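Local coordinates for cytochrome P450 monooxygenase (Rhodococcus sp. ECU0066, PDB 6KBH), which probably acts as a self-sufficient monooxygenase, its heme supplied with electrons through FMN and a [2Fe-2S] cluster held in the same chain, at residues G193-D198 / G237-K242; Y388-C393 / S708-P713; L414-L419 / P445-E450; V657-P662 / D679-E684. All blocks are in the same frame, centred on the assembly; numbering follows the deposited sequence.

In the fold
The four contacts lie well apart, and no two share a helix or strand. Contact 4 is the buried one, two neighbouring strands of a parallel sheet joined by backbone hydrogen bonds and a ring stack. Contacts 1 and 3 are partly buried: contact 1 sets a loop on a helix with valines below and a salt-bridge network above, whereas contact 3 packs two turns through a histidine, an asparagine and prolines. Contact 2 lies at the surface and spans 315 residues, laying the heme-binding loop against the iron-sulfur domain through van der Waals contacts; contacts 3 and 4 fall inside the long loop it closes. Its centre is about 42 Å from that of contact 4.

Contact 1 of 4, residues G193-D198 / G237-K242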
loop_
_atom_site.group_PDB
_atom_site.type_symbol
_atom_site.label_atom_id
_atom_site.label_comp_id
_atom_site.label_asym_id
_atom_site.label_seq_id
_atom_site.Cartn_x
_atom_site.Cartn_y
_atom_site.Cartn_z
ATOM N N GLY A 193 9.583 20.536 -9.631
ATOM C CA GLY A 193 10.885 21.170 -9.630
ATOM C C GLY A 193 10.920 22.616 -10.077
ATOM O O GLY A 193 11.998 23.097 -10.449
ATOM N N VAL A 194 9.793 23.322 -10.047
ATOM C CA VAL A 194 9.698 24.698 -10.538
ATOM C C VAL A 194 10.236 25.639 -9.463
ATOM O O VAL A 194 10.023 25.390 -8.267
ATOM C CB VAL A 194 8.241 25.033 -10.945
ATOM C CG1 VAL A 194 7.251 24.783 -9.804
ATOM C CG2 VAL A 194 8.102 26.455 -11.481
ATOM N N PRO A 195 10.965 26.700 -9.830
ATOM C CA PRO A 195 11.467 27.640 -8.818
ATOM C C PRO A 195 10.330 28.276 -8.034
ATOM O O PRO A 195 9.262 28.566 -8.577
ATOM C CB PRO A 195 12.215 28.687 -9.653
ATOM C CG PRO A 195 12.633 27.964 -10.881
ATOM C CD PRO A 195 11.516 26.993 -11.168
ATOM N N GLU A 196 10.581 28.506 -6.742
ATOM C CA GLU A 196 9.580 29.137 -5.891
ATOM C C GLU A 196 9.248 30.546 -6.366
ATOM O O GLU A 196 8.113 31.008 -6.195
ATOM C CB GLU A 196 10.067 29.160 -4.443
ATOM C CG GLU A 196 10.689 27.842 -3.996
ATOM C CD GLU A 196 10.845 27.751 -2.494
ATOM O OE1 GLU A 196 10.298 28.627 -1.792
ATOM O OE2 GLU A 196 11.513 26.807 -2.017
ATOM N N GLU A 197 10.227 31.247 -6.943
ATOM C CA GLU A 197 9.975 32.514 -7.622
ATOM C C GLU A 197 8.785 32.414 -8.570
ATOM O O GLU A 197 7.919 33.294 -8.605
ATOM C CB GLU A 197 11.229 32.938 -8.391
ATOM C CG GLU A 197 12.539 32.692 -7.656
ATOM C CD GLU A 197 13.660 32.257 -8.587
ATOM O OE1 GLU A 197 13.666 32.678 -9.765
ATOM O OE2 GLU A 197 14.530 31.479 -8.146
ATOM N N ASP A 198 8.724 31.327 -9.333
ATOM C CA ASP A 198 7.791 31.176 -10.441
ATOM C C ASP A 198 6.475 30.520 -10.044
ATOM O O ASP A 198 5.599 30.358 -10.901
ATOM C CB ASP A 198 8.440 30.352 -11.553
ATOM C CG ASP A 198 9.586 31.080 -12.220
ATOM O OD1 ASP A 198 9.352 32.166 -12.789
ATOM O OD2 ASP A 198 10.723 30.568 -12.169
ATOM N N GLY A 237 6.127 27.857 -20.574
ATOM C CA GLY A 237 7.150 27.720 -21.598
ATOM C C GLY A 237 8.449 28.412 -21.224
ATOM O O GLY A 237 9.537 27.880 -21.463
ATOM N N THR A 238 8.353 29.610 -20.642
ATOM C CA THR A 238 9.545 30.288 -20.142
ATOM C C THR A 238 10.155 29.532 -18.973
ATOM O O THR A 238 11.381 29.392 -18.886
ATOM C CB THR A 238 9.199 31.715 -19.718
ATOM O OG1 THR A 238 8.615 31.693 -18.409
ATOM C CG2 THR A 238 8.214 32.341 -20.696
ATOM N N VAL A 239 9.311 29.041 -18.061
ATOM C CA VAL A 239 9.801 28.318 -16.893
ATOM C C VAL A 239 10.628 27.113 -17.319
ATOM O O VAL A 239 11.697 26.848 -16.756
ATOM C CB VAL A 239 8.624 27.909 -15.989
ATOM C CG1 VAL A 239 9.111 27.037 -14.857
ATOM C CG2 VAL A 239 7.925 29.141 -15.444
ATOM N N LEU A 240 10.160 26.374 -18.329
ATOM C CA LEU A 240 10.924 25.232 -18.822
ATOM C C LEU A 240 12.244 25.674 -19.443
ATOM O O LEU A 240 13.270 25.006 -19.270
ATOM C CB LEU A 240 10.105 24.432 -19.833
ATOM C CG LEU A 240 10.794 23.142 -20.289
ATOM C CD1 LEU A 240 11.064 22.235 -19.097
ATOM C CD2 LEU A 240 9.983 22.416 -21.348
ATOM N N ASP A 241 12.237 26.789 -20.180
ATOM C CA ASP A 241 13.480 27.305 -20.743
ATOM C C ASP A 241 14.439 27.752 -19.647
ATOM O O ASP A 241 15.658 27.596 -19.778
ATOM C CB ASP A 241 13.190 28.461 -21.702
ATOM C CG ASP A 241 12.648 27.994 -23.039
ATOM O OD1 ASP A 241 12.712 26.777 -23.323
ATOM O OD2 ASP A 241 12.163 28.848 -23.812
ATOM N N LYS A 242 13.909 28.312 -18.557
ATOM C CA LYS A 242 14.769 28.758 -17.466
ATOM C C LYS A 242 15.463 27.579 -16.792
ATOM O O LYS A 242 16.686 27.587 -16.611
ATOM C CB LYS A 242 13.958 29.560 -16.447
ATOM C CG LYS A 242 14.754 29.927 -15.209
ATOM C CD LYS A 242 13.864 30.370 -14.063
ATOM C CE LYS A 242 13.509 31.840 -14.174
ATOM N NZ LYS A 242 12.861 32.344 -12.931
#
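Lys242 is held by two acidic residues that follow one another in the chain, Glu197 and Asp198, so that three charged side chains form one salt-bridge network. The stronger arm runs from Lys242 NZ to Asp198 OD2 at 2.9 Å, reaching the syn lone pair on the side of the other oxygen; the arm to Glu197 OE1, 3.3 Å from Lys242 NZ, is weak. The lysine leaves with CG anti to its backbone N (chi1 174°), which helps bring CD to 4.2 Å from Pro195 CG; the bend at chi3 then turns CE and NZ toward the two carboxylates. Beneath the charges the packing turns apolar. Val239 points two methyls at the loop: CG1 meets Val194 CG2 at 3.6 Å, and CG2 lies 4.1 Å from Asp198 CB, a branched side chain filling both positions at once. With an asparagine in place of Asp198, Lys242 would probably lose its closer counter-charge and be left with the weak bridge to Glu197. The loop 193-198 joins helices 183-192 and 199-204 and rests on the end of helix 219-242, while Val194 also packs on Leu189, Met199, Leu202 and Met243.

Contact 2 of 4, residues Y388-C393 / S708-P713. With HEM (protoporphyrin IX containing Fe), chain C.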
loop_
_atom_site.group_PDB
_atom_site.type_symbol
_atom_site.label_atom_id
_atom_site.label_comp_id
_atom_site.label_asym_id
_atom_site.label_seq_id
_atom_site.Cartn_x
_atom_site.Cartn_y
_atom_site.Cartn_z
ATOM N N TYR A 388 -5.843 1.167 -12.849
ATOM C CA TYR A 388 -5.288 -0.175 -12.794
ATOM C C TYR A 388 -4.570 -0.477 -14.099
ATOM O O TYR A 388 -5.032 -0.083 -15.174
ATOM C CB TYR A 388 -6.392 -1.211 -12.543
ATOM C CG TYR A 388 -5.895 -2.544 -12.036
ATOM C CD1 TYR A 388 -5.485 -2.699 -10.719
ATOM C CD2 TYR A 388 -5.840 -3.648 -12.874
ATOM C CE1 TYR A 388 -5.032 -3.915 -10.251
ATOM C CE2 TYR A 388 -5.391 -4.869 -12.414
ATOM C CZ TYR A 388 -4.987 -4.997 -11.104
ATOM O OH TYR A 388 -4.537 -6.214 -10.645
ATOM N N GLY A 389 -3.435 -1.170 -13.991
ATOM C CA GLY A 389 -2.713 -1.642 -15.156
ATOM C C GLY A 389 -1.780 -0.630 -15.789
ATOM O O GLY A 389 -1.106 0.131 -15.088
ATOM N N SER A 390 -1.760 -0.616 -17.125
ATOM C CA SER A 390 -0.779 0.156 -17.888
ATOM C C SER A 390 -0.681 1.606 -17.428
ATOM O O SER A 390 0.423 2.146 -17.292
ATOM C CB SER A 390 -1.131 0.109 -19.376
ATOM O OG SER A 390 -1.188 -1.223 -19.853
ATOM N N HIS A 391 -1.815 2.260 -17.199
ATOM C CA HIS A 391 -1.842 3.698 -16.969
ATOM C C HIS A 391 -2.099 4.069 -15.515
ATOM O O HIS A 391 -2.399 5.234 -15.237
ATOM C CB HIS A 391 -2.906 4.359 -17.851
ATOM C CG HIS A 391 -2.630 4.269 -19.318
ATOM N ND1 HIS A 391 -2.066 5.302 -20.034
ATOM C CD2 HIS A 391 -2.852 3.272 -20.207
ATOM C CE1 HIS A 391 -1.949 4.943 -21.301
ATOM N NE2 HIS A 391 -2.418 3.716 -21.433
ATOM N N GLN A 392 -2.009 3.113 -14.588
ATOM C CA GLN A 392 -2.304 3.393 -13.187
ATOM C C GLN A 392 -1.556 4.631 -12.712
ATOM O O GLN A 392 -0.382 4.832 -13.040
ATOM C CB GLN A 392 -1.939 2.199 -12.302
ATOM C CG GLN A 392 -2.577 2.263 -10.922
ATOM C CD GLN A 392 -1.964 1.288 -9.934
ATOM O OE1 GLN A 392 -0.775 0.976 -10.001
ATOM N NE2 GLN A 392 -2.784 0.793 -9.015
ATOM N N CYS A 393 -2.262 5.464 -11.946
ATOM C CA CYS A 393 -1.774 6.752 -11.470
ATOM C C CYS A 393 -0.343 6.658 -10.961
ATOM O O CYS A 393 -0.048 5.906 -10.025
ATOM C CB CYS A 393 -2.694 7.262 -10.359
ATOM S SG CYS A 393 -2.269 8.884 -9.703
ATOM N N SER A 708 -2.460 -7.323 -13.539
ATOM C CA SER A 708 -2.212 -5.960 -13.993
ATOM C C SER A 708 -2.096 -5.871 -15.510
ATOM O O SER A 708 -2.405 -4.824 -16.087
ATOM C CB SER A 708 -0.941 -5.410 -13.342
ATOM O OG SER A 708 -1.095 -5.298 -11.938
ATOM N N GLY A 709 -1.656 -6.941 -16.167
ATOM C CA GLY A 709 -1.519 -6.919 -17.609
ATOM C C GLY A 709 -0.280 -6.221 -18.120
ATOM O O GLY A 709 -0.313 -5.636 -19.208
ATOM N N ILE A 710 0.815 -6.259 -17.356
ATOM C CA ILE A 710 2.097 -5.699 -17.759
ATOM C C ILE A 710 3.199 -6.719 -17.482
ATOM O O ILE A 710 3.048 -7.621 -16.655
ATOM C CB ILE A 710 2.403 -4.358 -17.038
ATOM C CG1 ILE A 710 2.873 -4.628 -15.618
ATOM C CG2 ILE A 710 1.170 -3.462 -16.983
ATOM C CD1 ILE A 710 3.717 -3.536 -15.023
ATOM N N THR A 711 4.308 -6.580 -18.219
ATOM C CA THR A 711 5.544 -7.335 -17.995
ATOM C C THR A 711 6.602 -6.389 -17.454
ATOM O O THR A 711 6.950 -5.404 -18.107
ATOM C CB THR A 711 6.084 -7.975 -19.285
ATOM O OG1 THR A 711 5.016 -8.394 -20.138
ATOM C CG2 THR A 711 6.937 -9.193 -18.973
ATOM N N VAL A 712 7.143 -6.708 -16.290
ATOM C CA VAL A 712 8.238 -5.951 -15.687
ATOM C C VAL A 712 9.531 -6.719 -15.932
ATOM O O VAL A 712 9.572 -7.936 -15.705
ATOM C CB VAL A 712 8.025 -5.706 -14.176
ATOM C CG1 VAL A 712 9.308 -5.240 -13.525
ATOM C CG2 VAL A 712 6.935 -4.667 -13.979
ATOM N N PRO A 713 10.595 -6.068 -16.402
ATOM C CA PRO A 713 11.880 -6.761 -16.543
ATOM C C PRO A 713 12.680 -6.697 -15.253
ATOM O O PRO A 713 12.735 -5.673 -14.568
ATOM C CB PRO A 713 12.570 -5.968 -17.661
ATOM C CG PRO A 713 12.069 -4.572 -17.461
ATOM C CD PRO A 713 10.648 -4.698 -16.938
HETATM C CHA HEM C . -3.424 8.583 -14.304
HETATM C CHB HEM C . -6.523 8.962 -10.342
HETATM C CHC HEM C . -3.060 12.103 -7.863
HETATM C CHD HEM C . -0.012 11.702 -11.807
HETATM C C1A HEM C . -4.451 8.569 -13.261
HETATM C C2A HEM C . -5.609 7.756 -13.648
HETATM C C3A HEM C . -6.466 7.856 -12.550
HETATM C C4A HEM C . -5.743 8.734 -11.594
HETATM C CMA HEM C . -7.812 7.217 -12.396
HETATM C CAA HEM C . -5.832 6.969 -14.904
HETATM C CBA HEM C . -5.682 5.488 -14.749
HETATM C CGA HEM C . -5.653 4.623 -15.964
HETATM O O1A HEM C . -6.105 5.263 -16.949
HETATM O O2A HEM C . -5.186 3.490 -15.665
HETATM C C1B HEM C . -5.911 9.840 -9.296
HETATM C C2B HEM C . -6.557 10.180 -7.946
HETATM C C3B HEM C . -5.466 11.160 -7.175
HETATM C C4B HEM C . -4.304 11.304 -8.139
HETATM C CMB HEM C . -7.886 9.726 -7.447
HETATM C CAB HEM C . -5.591 11.793 -5.831
HETATM C CBB HEM C . -5.933 10.920 -4.674
HETATM C C1C HEM C . -2.045 12.085 -8.954
HETATM C C2C HEM C . -0.916 12.890 -8.570
HETATM C C3C HEM C . -0.059 12.800 -9.645
HETATM C C4C HEM C . -0.765 11.934 -10.577
HETATM C CMC HEM C . -0.715 13.646 -7.298
HETATM C CAC HEM C . 1.291 13.436 -9.771
HETATM C CBC HEM C . 1.505 14.586 -10.689
HETATM C C1D HEM C . -0.808 10.828 -12.677
HETATM C C2D HEM C . -0.112 10.530 -13.972
HETATM C C3D HEM C . -1.179 9.551 -14.764
HETATM C C4D HEM C . -2.326 9.433 -13.801
HETATM C CMD HEM C . 1.224 11.022 -14.409
HETATM C CAD HEM C . -1.011 8.932 -16.106
HETATM C CBD HEM C . -0.132 7.726 -16.152
HETATM C CGD HEM C . -0.263 6.839 -17.337
HETATM O O1D HEM C . -1.356 7.099 -17.895
HETATM O O2D HEM C . 0.735 6.080 -17.438
HETATM N NA HEM C . -4.510 9.186 -12.005
HETATM N NB HEM C . -4.540 10.447 -9.388
HETATM N NC HEM C . -1.976 11.483 -10.191
HETATM N ND HEM C . -2.170 10.166 -12.440
HETATM FE FE HEM C . -3.440 10.435 -10.947
#
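Ser708 gives the most surface to this contact, and the ring of Tyr388 is one of the two groups that cover it. Ring atom CE2 of Tyr388 comes obliquely to within 3.7 Å of Ser708 CA, a van der Waals touch along the backbone. With CG opposite the backbone N (chi1 -161°), the ring leaves the heme loop and lies alongside Ser708, whose own OG is hydrogen-bonded to the C-terminal carboxylate at Leu786. The second covering residue is Gly389, whose CA sits 3.3 Å from Ser708 O. Its positive phi (84°) suits a residue without a side chain, and the lack of one lets the backbone lie against Ser708. Ile710 completes the patch by bringing CG2 to 4.1 Å from Ser390 N. Were Tyr388 replaced by alanine, the flank of Ser708 would probably be left uncovered and the packing on Lys85 and Phe88 of helix 81-89 lost.

Further along the same loop, His391 and Cys393 hold the heme. His391 ND1 gives a bent hydrogen bond (142° at the hydrogen) to heme O1D at 2.9 Å, the propionate oxygen lying in the imidazole plane at its edge; Leu125 O is a further hydrogen-bond partner of ND1. Cys393 SG binds the heme iron at 2.3 Å. This is the cysteine-ligand loop of cytochromes P450, leading into helix 396-413; here its outer side rests on the start of strand 710-714, at a G1 beta bulge of the [2Fe-2S] domain, so the contact joins the two domains through the outer part of the loop that bears the heme ligand.

Contact 3 of 4, residues L414-L419 / P445-E450; sequences LPHMEL and PARNPE
His416 lays one face of its imidazole over the backbone of Arg447, with ring atom CD2 4.1 Å from Arg447 CB. Asn448 comes from another side: its ND2 lies at the ring edge and in the ring plane, while the amide plane stands at 70° to the ring. With CG lodged between the backbone N and the carbonyl carbon (chi1 65°), the ring swings out from its turn into this position, where NE2 is hydrogen-bonded to Asp444 O and Trp443 meets the ring at about 80°. A flat group able to pack by its face and bond at its edge therefore suits the site. Leu414 runs beside Asn448, pointing the same way, and its CD2 methyl lies 3.6 Å from Asn448 ND2. Next to them Pro415 CD meets Pro449 CD at 4.1 Å. Pro415 lies inside its turn and Pro449 just after the other, near the start of helix 449-452; in both the rigid ring offers a compact apolar surface. Each segment contains a type I beta turn, Leu414 to Met417 and Pro445 to Asn448. They flank the same end of the antiparallel pair 418-419 and 440-442, in a small sheet completed by strand 172-174; strand 418-419 follows helix 396-413, the helix after the heme cysteine.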
loop_
_atom_site.group_PDB
_atom_site.type_symbol
_atom_site.label_atom_id
_atom_site.label_comp_id
_atom_site.label_asym_id
_atom_site.label_seq_id
_atom_site.Cartn_x
_atom_site.Cartn_y
_atom_site.Cartn_z
ATOM N N LEU A 414 -6.229 19.014 16.142
ATOM C CA LEU A 414 -7.650 19.314 16.325
ATOM C C LEU A 414 -8.501 18.048 16.350
ATOM O O LEU A 414 -9.359 17.852 15.481
ATOM C CB LEU A 414 -8.147 20.257 15.230
ATOM C CG LEU A 414 -7.257 21.424 14.798
ATOM C CD1 LEU A 414 -8.023 22.392 13.917
ATOM C CD2 LEU A 414 -6.743 22.142 16.017
ATOM N N PRO A 415 -8.314 17.175 17.347
ATOM C CA PRO A 415 -9.221 16.024 17.475
ATOM C C PRO A 415 -10.617 16.417 17.915
ATOM O O PRO A 415 -11.564 15.664 17.664
ATOM C CB PRO A 415 -8.537 15.143 18.532
ATOM C CG PRO A 415 -7.165 15.720 18.713
ATOM C CD PRO A 415 -7.309 17.174 18.420
ATOM N N HIS A 416 -10.770 17.569 18.568
ATOM C CA HIS A 416 -12.056 18.091 19.012
ATOM C C HIS A 416 -12.798 18.845 17.909
ATOM O O HIS A 416 -13.712 19.629 18.200
ATOM C CB HIS A 416 -11.854 18.994 20.229
ATOM C CG HIS A 416 -11.067 20.231 19.934
ATOM N ND1 HIS A 416 -9.894 20.212 19.212
ATOM C CD2 HIS A 416 -11.282 21.526 20.266
ATOM C CE1 HIS A 416 -9.423 21.441 19.107
ATOM N NE2 HIS A 416 -10.246 22.257 19.741
ATOM N N MET A 417 -12.407 18.627 16.658
ATOM C CA MET A 417 -13.062 19.248 15.519
ATOM C C MET A 417 -14.252 18.407 15.077
ATOM O O MET A 417 -14.170 17.177 15.015
ATOM C CB MET A 417 -12.066 19.404 14.371
ATOM C CG MET A 417 -12.678 19.721 13.023
ATOM S SD MET A 417 -11.588 19.265 11.660
ATOM C CE MET A 417 -10.328 20.530 11.793
ATOM N N GLU A 418 -15.367 19.071 14.774
ATOM C CA GLU A 418 -16.542 18.375 14.268
ATOM C C GLU A 418 -17.151 19.163 13.119
ATOM O O GLU A 418 -16.850 20.340 12.911
ATOM C CB GLU A 418 -17.598 18.136 15.360
ATOM C CG GLU A 418 -18.235 19.386 15.925
ATOM C CD GLU A 418 -19.249 19.088 17.014
ATOM O OE1 GLU A 418 -19.446 17.897 17.336
ATOM O OE2 GLU A 418 -19.849 20.045 17.548
ATOM N N LEU A 419 -18.015 18.482 12.374
ATOM C CA LEU A 419 -18.708 19.106 11.259
ATOM C C LEU A 419 -19.810 20.029 11.760
ATOM O O LEU A 419 -20.532 19.703 12.707
ATOM C CB LEU A 419 -19.309 18.038 10.344
ATOM C CG LEU A 419 -18.403 17.400 9.293
ATOM C CD1 LEU A 419 -19.097 16.210 8.647
ATOM C CD2 LEU A 419 -18.015 18.426 8.255
ATOM N N PRO A 445 -11.355 26.395 20.316
ATOM C CA PRO A 445 -9.957 26.842 20.174
ATOM C C PRO A 445 -9.150 26.764 21.457
ATOM O O PRO A 445 -7.991 26.338 21.420
ATOM C CB PRO A 445 -10.101 28.291 19.683
ATOM C CG PRO A 445 -11.496 28.383 19.142
ATOM C CD PRO A 445 -12.312 27.465 19.993
ATOM N N ALA A 446 -9.713 27.183 22.594
ATOM C CA ALA A 446 -8.954 27.138 23.842
ATOM C C ALA A 446 -8.490 25.723 24.161
ATOM O O ALA A 446 -7.426 25.537 24.763
ATOM C CB ALA A 446 -9.792 27.693 24.992
ATOM N N ARG A 447 -9.259 24.726 23.735
ATOM C CA ARG A 447 -9.088 23.331 24.111
ATOM C C ARG A 447 -8.095 22.578 23.229
ATOM O O ARG A 447 -7.919 21.369 23.419
ATOM C CB ARG A 447 -10.455 22.639 24.078
ATOM C CG ARG A 447 -10.524 21.249 24.672
ATOM C CD ARG A 447 -11.962 20.832 24.782
ATOM N NE ARG A 447 -12.605 21.547 25.874
ATOM C CZ ARG A 447 -12.994 20.972 27.005
ATOM N NH1 ARG A 447 -12.822 19.669 27.177
ATOM N NH2 ARG A 447 -13.568 21.694 27.957
ATOM N N ASN A 448 -7.449 23.244 22.274
ATOM C CA ASN A 448 -6.428 22.574 21.486
ATOM C C ASN A 448 -5.427 21.905 22.425
ATOM O O ASN A 448 -4.888 22.573 23.321
ATOM C CB ASN A 448 -5.676 23.549 20.571
ATOM C CG ASN A 448 -6.591 24.368 19.680
ATOM O OD1 ASN A 448 -6.367 25.561 19.476
ATOM N ND2 ASN A 448 -7.616 23.732 19.133
ATOM N N PRO A 449 -5.161 20.605 22.274
ATOM C CA PRO A 449 -4.046 20.006 23.023
ATOM C C PRO A 449 -2.730 20.705 22.740
ATOM O O PRO A 449 -1.782 20.576 23.525
ATOM C CB PRO A 449 -4.024 18.552 22.529
ATOM C CG PRO A 449 -5.365 18.324 21.895
ATOM C CD PRO A 449 -5.765 19.652 21.327
ATOM N N GLU A 450 -2.675 21.473 21.651
ATOM C CA GLU A 450 -1.432 22.056 21.169
ATOM C C GLU A 450 -0.907 23.142 22.103
ATOM O O GLU A 450 0.301 23.209 22.359
ATOM C CB GLU A 450 -1.665 22.614 19.768
ATOM C CG GLU A 450 -0.477 23.291 19.132
ATOM C CD GLU A 450 -0.902 24.241 18.040
ATOM O OE1 GLU A 450 -1.400 23.761 17.000
ATOM O OE2 GLU A 450 -0.751 25.465 18.228
#

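Contact 4 of 4, residues V657-P662 / D679-E684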
loop_
_atom_site.group_PDB
_atom_site.type_symbol
_atom_site.label_atom_id
_atom_site.label_comp_id
_atom_site.label_asym_id
_atom_site.label_seq_id
_atom_site.Cartn_x
_atom_site.Cartn_y
_atom_site.Cartn_z
ATOM N N VAL A 657 13.082 -34.171 15.113
ATOM C CA VAL A 657 13.909 -33.202 15.835
ATOM C C VAL A 657 13.600 -31.798 15.313
ATOM O O VAL A 657 13.870 -31.494 14.141
ATOM C CB VAL A 657 15.421 -33.486 15.668
ATOM C CG1 VAL A 657 16.245 -32.547 16.572
ATOM C CG2 VAL A 657 15.815 -34.955 15.855
ATOM N N TYR A 658 13.063 -30.939 16.176
ATOM C CA TYR A 658 13.007 -29.514 15.889
ATOM C C TYR A 658 14.063 -28.792 16.709
ATOM O O TYR A 658 14.378 -29.196 17.834
ATOM C CB TYR A 658 11.631 -28.908 16.167
ATOM C CG TYR A 658 10.496 -29.652 15.528
ATOM C CD1 TYR A 658 10.045 -30.851 16.052
ATOM C CD2 TYR A 658 9.876 -29.154 14.401
ATOM C CE1 TYR A 658 9.016 -31.530 15.476
ATOM C CE2 TYR A 658 8.842 -29.831 13.807
ATOM C CZ TYR A 658 8.415 -31.022 14.356
ATOM O OH TYR A 658 7.378 -31.724 13.789
ATOM N N SER A 659 14.612 -27.721 16.134
ATOM C CA SER A 659 15.764 -27.092 16.749
ATOM C C SER A 659 15.890 -25.645 16.316
ATOM O O SER A 659 15.441 -25.257 15.235
ATOM C CB SER A 659 17.038 -27.845 16.390
ATOM O OG SER A 659 17.353 -27.701 15.010
ATOM N N CYS A 660 16.544 -24.857 17.171
ATOM C CA CYS A 660 16.577 -23.416 16.978
ATOM C C CYS A 660 17.680 -22.777 17.809
ATOM O O CYS A 660 17.797 -23.046 19.007
ATOM C CB CYS A 660 15.213 -22.823 17.329
ATOM S SG CYS A 660 15.173 -21.046 17.294
ATOM N N GLY A 661 18.495 -21.937 17.178
ATOM C CA GLY A 661 19.568 -21.256 17.862
ATOM C C GLY A 661 20.516 -20.575 16.896
ATOM O O GLY A 661 20.142 -20.214 15.775
ATOM N N PRO A 662 21.766 -20.379 17.320
ATOM C CA PRO A 662 22.759 -19.788 16.418
ATOM C C PRO A 662 23.016 -20.699 15.231
ATOM O O PRO A 662 22.867 -21.920 15.315
ATOM C CB PRO A 662 24.008 -19.647 17.300
ATOM C CG PRO A 662 23.507 -19.761 18.713
ATOM C CD PRO A 662 22.333 -20.684 18.642
ATOM N N ASP A 679 12.637 -35.907 6.179
ATOM C CA ASP A 679 11.799 -34.923 6.856
ATOM C C ASP A 679 11.951 -34.972 8.373
ATOM O O ASP A 679 11.032 -34.575 9.103
ATOM C CB ASP A 679 10.335 -35.112 6.453
ATOM C CG ASP A 679 9.646 -33.798 6.132
ATOM O OD1 ASP A 679 10.183 -32.734 6.511
ATOM O OD2 ASP A 679 8.569 -33.826 5.498
ATOM N N THR A 680 13.097 -35.455 8.862
ATOM C CA THR A 680 13.311 -35.641 10.294
ATOM C C THR A 680 13.599 -34.329 11.013
ATOM O O THR A 680 13.042 -34.074 12.087
ATOM C CB THR A 680 14.464 -36.618 10.524
ATOM O OG1 THR A 680 15.533 -36.315 9.616
ATOM C CG2 THR A 680 14.006 -38.047 10.304
ATOM N N LEU A 681 14.471 -33.494 10.456
ATOM C CA LEU A 681 14.957 -32.304 11.141
ATOM C C LEU A 681 14.195 -31.072 10.676
ATOM O O LEU A 681 13.997 -30.875 9.473
ATOM C CB LEU A 681 16.454 -32.103 10.899
ATOM C CG LEU A 681 16.972 -30.720 11.309
ATOM C CD1 LEU A 681 16.876 -30.537 12.819
ATOM C CD2 LEU A 681 18.389 -30.483 10.819
ATOM N N HIS A 682 13.781 -30.241 11.629
ATOM C CA HIS A 682 13.201 -28.943 11.326
ATOM C C HIS A 682 13.937 -27.880 12.123
ATOM O O HIS A 682 14.258 -28.080 13.297
ATOM C CB HIS A 682 11.709 -28.900 11.642
ATOM C CG HIS A 682 10.948 -30.070 11.106
ATOM N ND1 HIS A 682 10.920 -31.293 11.741
ATOM C CD2 HIS A 682 10.187 -30.205 9.994
ATOM C CE1 HIS A 682 10.176 -32.131 11.043
ATOM N NE2 HIS A 682 9.719 -31.496 9.978
ATOM N N VAL A 683 14.210 -26.758 11.476
ATOM C CA VAL A 683 14.992 -25.680 12.059
ATOM C C VAL A 683 14.249 -24.372 11.850
ATOM O O VAL A 683 13.481 -24.217 10.897
ATOM C CB VAL A 683 16.402 -25.591 11.437
ATOM C CG1 VAL A 683 17.320 -26.620 12.068
ATOM C CG2 VAL A 683 16.312 -25.797 9.940
ATOM N N GLU A 684 14.468 -23.432 12.761
ATOM C CA GLU A 684 14.051 -22.051 12.576
ATOM C C GLU A 684 15.269 -21.155 12.753
ATOM O O GLU A 684 15.939 -21.200 13.792
ATOM C CB GLU A 684 12.943 -21.649 13.559
ATOM C CG GLU A 684 12.760 -20.140 13.695
ATOM C CD GLU A 684 11.311 -19.727 13.906
ATOM O OE1 GLU A 684 10.519 -19.793 12.940
ATOM O OE2 GLU A 684 10.967 -19.315 15.034
#
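Backbone hydrogen bonds tie Val657 and Ser659 to the strand beside them in parallel register. Val657 N bonds to Thr680 O at 3.0 Å and Val657 O accepts His682 N at 2.8 Å. Two residues on, Ser659 N reaches His682 O at 2.9 Å in a more bent bond (132° at the hydrogen), and Ser659 O accepts Glu684 N. The axes of the short strands 657-661 and 681-684 approach to 4.7 Å, their N-to-C directions 22° apart. Weaker CA-H...O contacts fill in between: Val657 O also meets Leu681 CA at 3.3 Å, and His682 O meets Tyr658 CA, so each of these two carbonyls serves both an N-H and a C-H.

On the sheet face that carries Tyr658 and His682, their rings form an offset stack with centroids 4.3 Å apart and planes at 15°. Both side chains put CG opposite the carbonyl carbon, which makes the rings run side by side; His682 ND1 then lies 3.3 Å from Tyr658 CE2, toward the rim. Tyr658 OH bonds to Asp573 N beyond the stack.

On the other face the packing is largely apolar, Val657 CG1 against Leu681 CD1 at 4.3 Å, and helix 663-672 covers Leu681, Val683 and the small polar exception, Ser659, through Leu666 and Leu669. The pieces make a beta-alpha-beta unit at the edge of a five-stranded parallel sheet, consistent with the nucleotide-binding half of a ferredoxin-reductase-like module, where Glu684 leads the end of its side chain away from strand 657-661 to the FMN site.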